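Local structure of putative tagatose-6-phosphate ketose/aldose isomerase (Escherichia coli, 3C3J) at residues 225-230 with 244-249; 325-330 with 336-341. The protein is of unassigned function but belongs to the SIS-domain proteins, carrying two such alpha/beta domains in one chain. All blocks are in the same frame, centred on the assembly; numbering follows the deposited sequence.

Contact 1: residues 225-230 with 244-249; sequences KRIVYL and LKVLEL
Val246 meets Ile227 and Tyr229 with both of its methyls, and all of the packing between strand residues 225-230 and helix residues 244-249 passes through it. The tightest approach is aliphatic: Ile227 CG2 lies 3.6 Å from Val246 CG1, and the same methyl is 4.0 Å from Val246 CG2, so the branch methyl of the isoleucine is set against the fork of the valine. Chi1 of Ile227, -177°, sends CG1 opposite the backbone N and leaves CG2 between N and the carbonyl carbon, from where it reaches the helix. The second apolar contact is looser and comes at a ring edge. Val246 CG2 sits near the plane of the Tyr229 ring, 4.1 Å from CE2 of that ring, and it is just as far from the tyrosine OH. The methyl therefore borders the rim of the ring and does not cover a face.

No hydrogen bond crosses between the segments. Within the helix segment, Glu248 N donates to Leu244 O at 2.8 Å. Turned away from the strand, Lys245 NZ and Glu248 OE1 form a salt bridge at 3.5 Å, with only a weak hydrogen bond in it, and Glu241, one turn back, gives the same ammonium a second carboxylate.

Strand 226-231, helix 235-249 and strand 255-259 make up a beta-alpha-beta unit of the second SIS domain, and Val246 faces the sheet, touching Ala256 of strand 255-259 as well. Helix 335-356 lies beside it: Phe349 packs on both Ile227 and Tyr229, while Ala350 meets Lys245 and Leu249. Farther round the helix, Leu247 packs on Pro268 of the second subunit, placing the helix between its own sheet and the dimer interface.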
loop_
_atom_site.group_PDB
_atom_site.type_symbol
_atom_site.label_atom_id
_atom_site.label_comp_id
_atom_site.label_asym_id
_atom_site.label_seq_id
_atom_site.Cartn_x
_atom_site.Cartn_y
_atom_site.Cartn_z
ATOM N N LYS A 225 -1.522 12.262 -20.018
ATOM C CA LYS A 225 -2.795 11.860 -19.429
ATOM C C LYS A 225 -2.612 10.970 -18.188
ATOM O O LYS A 225 -3.567 10.722 -17.437
ATOM C CB LYS A 225 -3.575 11.029 -20.438
ATOM C CG LYS A 225 -3.918 11.776 -21.727
ATOM C CD LYS A 225 -5.110 12.675 -21.551
ATOM C CE LYS A 225 -5.690 13.093 -22.926
ATOM N NZ LYS A 225 -6.057 11.906 -23.769
ATOM N N ARG A 226 -1.412 10.443 -18.016
ATOM C CA ARG A 226 -1.099 9.592 -16.859
ATOM C C ARG A 226 0.247 9.997 -16.331
ATOM O O ARG A 226 1.162 10.315 -17.103
ATOM C CB ARG A 226 -1.064 8.117 -17.238
ATOM C CG ARG A 226 -2.368 7.614 -17.857
ATOM C CD ARG A 226 -2.295 6.152 -18.244
ATOM N NE ARG A 226 -3.609 5.633 -18.633
ATOM C CZ ARG A 226 -3.847 4.372 -19.017
ATOM N NH1 ARG A 226 -5.076 4.009 -19.348
ATOM N NH2 ARG A 226 -2.869 3.480 -19.065
ATOM N N ILE A 227 0.356 9.991 -15.011
ATOM C CA ILE A 227 1.632 10.152 -14.363
ATOM C C ILE A 227 1.855 9.002 -13.394
ATOM O O ILE A 227 0.933 8.583 -12.692
ATOM C CB ILE A 227 1.773 11.531 -13.657
ATOM C CG1 ILE A 227 3.170 11.673 -13.053
ATOM C CG2 ILE A 227 0.708 11.749 -12.614
ATOM C CD1 ILE A 227 3.540 13.100 -12.711
ATOM N N VAL A 228 3.075 8.475 -13.400
ATOM C CA VAL A 228 3.465 7.422 -12.493
ATOM C C VAL A 228 4.716 7.859 -11.761
ATOM O O VAL A 228 5.726 8.209 -12.398
ATOM C CB VAL A 228 3.793 6.082 -13.189
ATOM C CG1 VAL A 228 4.020 4.970 -12.074
ATOM C CG2 VAL A 228 2.716 5.706 -14.169
ATOM N N TYR A 229 4.648 7.824 -10.430
ATOM C CA TYR A 229 5.842 8.016 -9.601
ATOM C C TYR A 229 6.326 6.695 -9.051
ATOM O O TYR A 229 5.515 5.903 -8.542
ATOM C CB TYR A 229 5.547 8.972 -8.434
ATOM C CG TYR A 229 5.368 10.427 -8.819
ATOM C CD1 TYR A 229 6.467 11.284 -8.921
ATOM C CD2 TYR A 229 4.101 10.966 -8.991
ATOM C CE1 TYR A 229 6.308 12.637 -9.229
ATOM C CE2 TYR A 229 3.922 12.301 -9.296
ATOM C CZ TYR A 229 5.033 13.139 -9.413
ATOM O OH TYR A 229 4.853 14.466 -9.703
ATOM N N LEU A 230 7.640 6.476 -9.101
ATOM C CA LEU A 230 8.276 5.230 -8.633
ATOM C C LEU A 230 9.372 5.515 -7.618
ATOM O O LEU A 230 10.184 6.434 -7.790
ATOM C CB LEU A 230 8.863 4.429 -9.808
ATOM C CG LEU A 230 7.951 4.058 -10.984
ATOM C CD1 LEU A 230 8.709 3.391 -12.148
ATOM C CD2 LEU A 230 6.812 3.157 -10.498
ATOM N N LEU A 244 -0.850 11.479 -5.291
ATOM C CA LEU A 244 -2.088 12.035 -4.759
ATOM C C LEU A 244 -2.165 13.563 -4.985
ATOM O O LEU A 244 -3.238 14.098 -5.293
ATOM C CB LEU A 244 -2.232 11.717 -3.274
ATOM C CG LEU A 244 -3.564 12.183 -2.680
ATOM C CD1 LEU A 244 -4.756 11.598 -3.465
ATOM C CD2 LEU A 244 -3.607 11.839 -1.191
ATOM N N LYS A 245 -1.044 14.262 -4.838
ATOM C CA LYS A 245 -1.019 15.705 -5.085
ATOM C C LYS A 245 -1.490 16.063 -6.498
ATOM O O LYS A 245 -2.306 16.966 -6.660
ATOM C CB LYS A 245 0.374 16.301 -4.852
ATOM C CG LYS A 245 0.695 16.583 -3.420
ATOM C CD LYS A 245 -0.145 17.718 -2.928
ATOM C CE LYS A 245 -0.216 17.728 -1.441
ATOM N NZ LYS A 245 -0.860 16.533 -0.800
ATOM N N VAL A 246 -0.972 15.351 -7.496
ATOM C CA VAL A 246 -1.361 15.534 -8.911
ATOM C C VAL A 246 -2.834 15.316 -9.101
ATOM O O VAL A 246 -3.532 16.071 -9.785
ATOM C CB VAL A 246 -0.707 14.438 -9.812
ATOM C CG1 VAL A 246 -1.445 14.314 -11.191
ATOM C CG2 VAL A 246 0.728 14.711 -9.963
ATOM N N LEU A 247 -3.305 14.242 -8.499
ATOM C CA LEU A 247 -4.678 13.851 -8.631
ATOM C C LEU A 247 -5.575 14.919 -8.004
ATOM O O LEU A 247 -6.503 15.394 -8.648
ATOM C CB LEU A 247 -4.874 12.500 -7.984
ATOM C CG LEU A 247 -6.082 11.725 -8.406
ATOM C CD1 LEU A 247 -5.967 11.196 -9.847
ATOM C CD2 LEU A 247 -6.220 10.587 -7.366
ATOM N N GLU A 248 -5.255 15.324 -6.777
ATOM C CA GLU A 248 -6.030 16.336 -6.058
ATOM C C GLU A 248 -6.075 17.659 -6.819
ATOM O O GLU A 248 -7.152 18.220 -7.089
ATOM C CB GLU A 248 -5.385 16.619 -4.703
ATOM C CG GLU A 248 -5.619 15.573 -3.706
ATOM C CD GLU A 248 -4.978 15.873 -2.386
ATOM O OE1 GLU A 248 -3.958 16.604 -2.317
ATOM O OE2 GLU A 248 -5.495 15.339 -1.395
ATOM N N LEU A 249 -4.894 18.178 -7.129
ATOM C CA LEU A 249 -4.803 19.549 -7.629
ATOM C C LEU A 249 -5.311 19.679 -9.077
ATOM O O LEU A 249 -5.730 20.776 -9.502
ATOM C CB LEU A 249 -3.380 20.084 -7.457
ATOM C CG LEU A 249 -2.947 20.275 -5.997
ATOM C CD1 LEU A 249 -1.559 20.846 -5.923
ATOM C CD2 LEU A 249 -3.931 21.154 -5.186
#

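Contact 2: residues 325-330 with 336-341; sequences IILPPS and VEQAFC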
loop_
_atom_site.group_PDB
_atom_site.type_symbol
_atom_site.label_atom_id
_atom_site.label_comp_id
_atom_site.label_asym_id
_atom_site.label_seq_id
_atom_site.Cartn_x
_atom_site.Cartn_y
_atom_site.Cartn_z
ATOM N N ILE A 325 16.851 15.165 -13.573
ATOM C CA ILE A 325 17.132 16.272 -12.693
ATOM C C ILE A 325 18.161 15.780 -11.682
ATOM O O ILE A 325 17.936 14.784 -11.005
ATOM C CB ILE A 325 15.856 16.752 -11.970
ATOM C CG1 ILE A 325 14.847 17.294 -12.961
ATOM C CG2 ILE A 325 16.173 17.821 -10.916
ATOM C CD1 ILE A 325 13.480 17.521 -12.358
ATOM N N ILE A 326 19.309 16.442 -11.599
ATOM C CA ILE A 326 20.286 16.135 -10.550
ATOM C C ILE A 326 20.063 17.106 -9.415
ATOM O O ILE A 326 19.970 18.308 -9.624
ATOM C CB ILE A 326 21.758 16.222 -11.038
ATOM C CG1 ILE A 326 21.967 15.356 -12.292
ATOM C CG2 ILE A 326 22.725 15.830 -9.925
ATOM C CD1 ILE A 326 21.592 13.896 -12.165
ATOM N N LEU A 327 19.927 16.570 -8.207
ATOM C CA LEU A 327 19.700 17.385 -7.027
ATOM C C LEU A 327 20.890 18.323 -6.773
ATOM O O LEU A 327 22.024 18.000 -7.135
ATOM C CB LEU A 327 19.482 16.489 -5.798
ATOM C CG LEU A 327 18.325 15.487 -5.859
ATOM C CD1 LEU A 327 18.340 14.631 -4.585
ATOM C CD2 LEU A 327 16.989 16.208 -6.021
ATOM N N PRO A 328 20.640 19.484 -6.150
ATOM C CA PRO A 328 21.765 20.372 -5.787
ATOM C C PRO A 328 22.830 19.639 -4.984
ATOM O O PRO A 328 22.496 18.742 -4.223
ATOM C CB PRO A 328 21.101 21.458 -4.908
ATOM C CG PRO A 328 19.725 21.494 -5.346
ATOM C CD PRO A 328 19.345 20.078 -5.785
ATOM N N PRO A 329 24.113 20.024 -5.135
ATOM C CA PRO A 329 25.142 19.337 -4.369
ATOM C C PRO A 329 24.927 19.460 -2.887
ATOM O O PRO A 329 24.521 20.521 -2.398
ATOM C CB PRO A 329 26.441 20.062 -4.774
ATOM C CG PRO A 329 26.135 20.646 -6.088
ATOM C CD PRO A 329 24.696 21.073 -5.990
ATOM N N SER A 330 25.200 18.369 -2.183
ATOM C CA SER A 330 25.159 18.322 -0.728
ATOM C C SER A 330 25.953 17.129 -0.238
ATOM O O SER A 330 26.440 16.307 -1.039
ATOM C CB SER A 330 23.717 18.174 -0.243
ATOM O OG SER A 330 23.203 16.894 -0.630
ATOM N N VAL A 336 15.278 8.683 3.776
ATOM C CA VAL A 336 14.246 9.462 4.466
ATOM C C VAL A 336 14.527 10.979 4.365
ATOM O O VAL A 336 13.586 11.784 4.402
ATOM C CB VAL A 336 14.016 9.024 5.941
ATOM C CG1 VAL A 336 13.419 7.579 6.018
ATOM C CG2 VAL A 336 15.323 9.187 6.812
ATOM N N GLU A 337 15.805 11.364 4.267
ATOM C CA GLU A 337 16.192 12.758 3.983
ATOM C C GLU A 337 15.871 13.166 2.558
ATOM O O GLU A 337 15.314 14.239 2.343
ATOM C CB GLU A 337 17.667 12.992 4.290
ATOM C CG GLU A 337 17.972 12.865 5.803
ATOM C CD GLU A 337 19.457 13.008 6.118
ATOM O OE1 GLU A 337 20.262 12.511 5.298
ATOM O OE2 GLU A 337 19.809 13.588 7.185
ATOM N N GLN A 338 16.216 12.301 1.601
ATOM C CA GLN A 338 15.865 12.488 0.179
ATOM C C GLN A 338 14.383 12.694 -0.115
ATOM O O GLN A 338 14.039 13.383 -1.073
ATOM C CB GLN A 338 16.272 11.259 -0.639
ATOM C CG GLN A 338 17.754 11.119 -0.914
ATOM C CD GLN A 338 18.009 10.467 -2.268
ATOM O OE1 GLN A 338 17.552 9.333 -2.559
ATOM N NE2 GLN A 338 18.725 11.169 -3.100
ATOM N N ALA A 339 13.520 12.034 0.655
ATOM C CA ALA A 339 12.079 12.130 0.476
ATOM C C ALA A 339 11.660 13.603 0.420
ATOM O O ALA A 339 10.837 13.985 -0.399
ATOM C CB ALA A 339 11.326 11.407 1.618
ATOM N N PHE A 340 12.254 14.423 1.279
ATOM C CA PHE A 340 11.963 15.871 1.322
ATOM C C PHE A 340 12.301 16.565 -0.010
ATOM O O PHE A 340 11.498 17.328 -0.559
ATOM C CB PHE A 340 12.699 16.518 2.491
ATOM C CG PHE A 340 12.201 16.046 3.828
ATOM C CD1 PHE A 340 11.190 16.723 4.490
ATOM C CD2 PHE A 340 12.735 14.919 4.420
ATOM C CE1 PHE A 340 10.726 16.264 5.709
ATOM C CE2 PHE A 340 12.277 14.454 5.667
ATOM C CZ PHE A 340 11.273 15.115 6.298
ATOM N N CYS A 341 13.470 16.260 -0.541
ATOM C CA CYS A 341 13.911 16.779 -1.845
ATOM C C CYS A 341 12.964 16.380 -2.976
ATOM O O CYS A 341 12.551 17.228 -3.750
ATOM C CB CYS A 341 15.301 16.266 -2.177
ATOM S SG CYS A 341 16.567 16.557 -0.878
#
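Leu327 extends toward the helix because its CG stands opposite the carbonyl carbon (chi1 -58°), and chi2 at 176° turns CD1 toward Gln338 and CD2 toward Cys341. Across from it, Gln338 starts with a similar first torsion but bends at chi2 (-147°), which carries its amide end closer to the leucine than the start of the side chain would suggest.

Here the edge strand 324-326 of the parallel sheet in the second SIS domain runs out into a short connection before helix 335-356, and Leu327 is the first residue past that strand. Its backbone is still hydrogen-bonded to Ala312 of strand 307-312.

The two methyls have separate partners. CD2 of Leu327 approaches CB of Cys341 at 4.2 Å, an apolar contact made by the methylene of the cysteine. CD1 lies by the terminal amide of Gln338, whose side chain crosses the leucine at about a right angle. This is van der Waals packing, with no hydrogen bond between the segments. Arg203 of helix 198-210 packs on both Leu327 and Cys341, and Tyr345, a turn farther along helix 335-356, also touches Leu327.

How the contacts relate
Both contacts lie at the parallel sheet of the second SIS domain: contact 1 packs a strand on a helix, contact 2 the loop just past a strand. In each the touching residues are buried. Their centres are 20 Å apart and their nearest atoms about 9 Å, so they do not touch. Contact 1 involves an inner strand, 226-231, and is wholly apolar; in contact 2, beyond the edge strand 324-326, the leucine faces a polar amide as well as a cysteine methylene. Helix 335-356 relates the two: its first turns form one side of 325-330 with 336-341, while Phe349 and Ala350 farther along pack around 225-230 with 244-249. Contact 1 alone has residues that reach the second subunit.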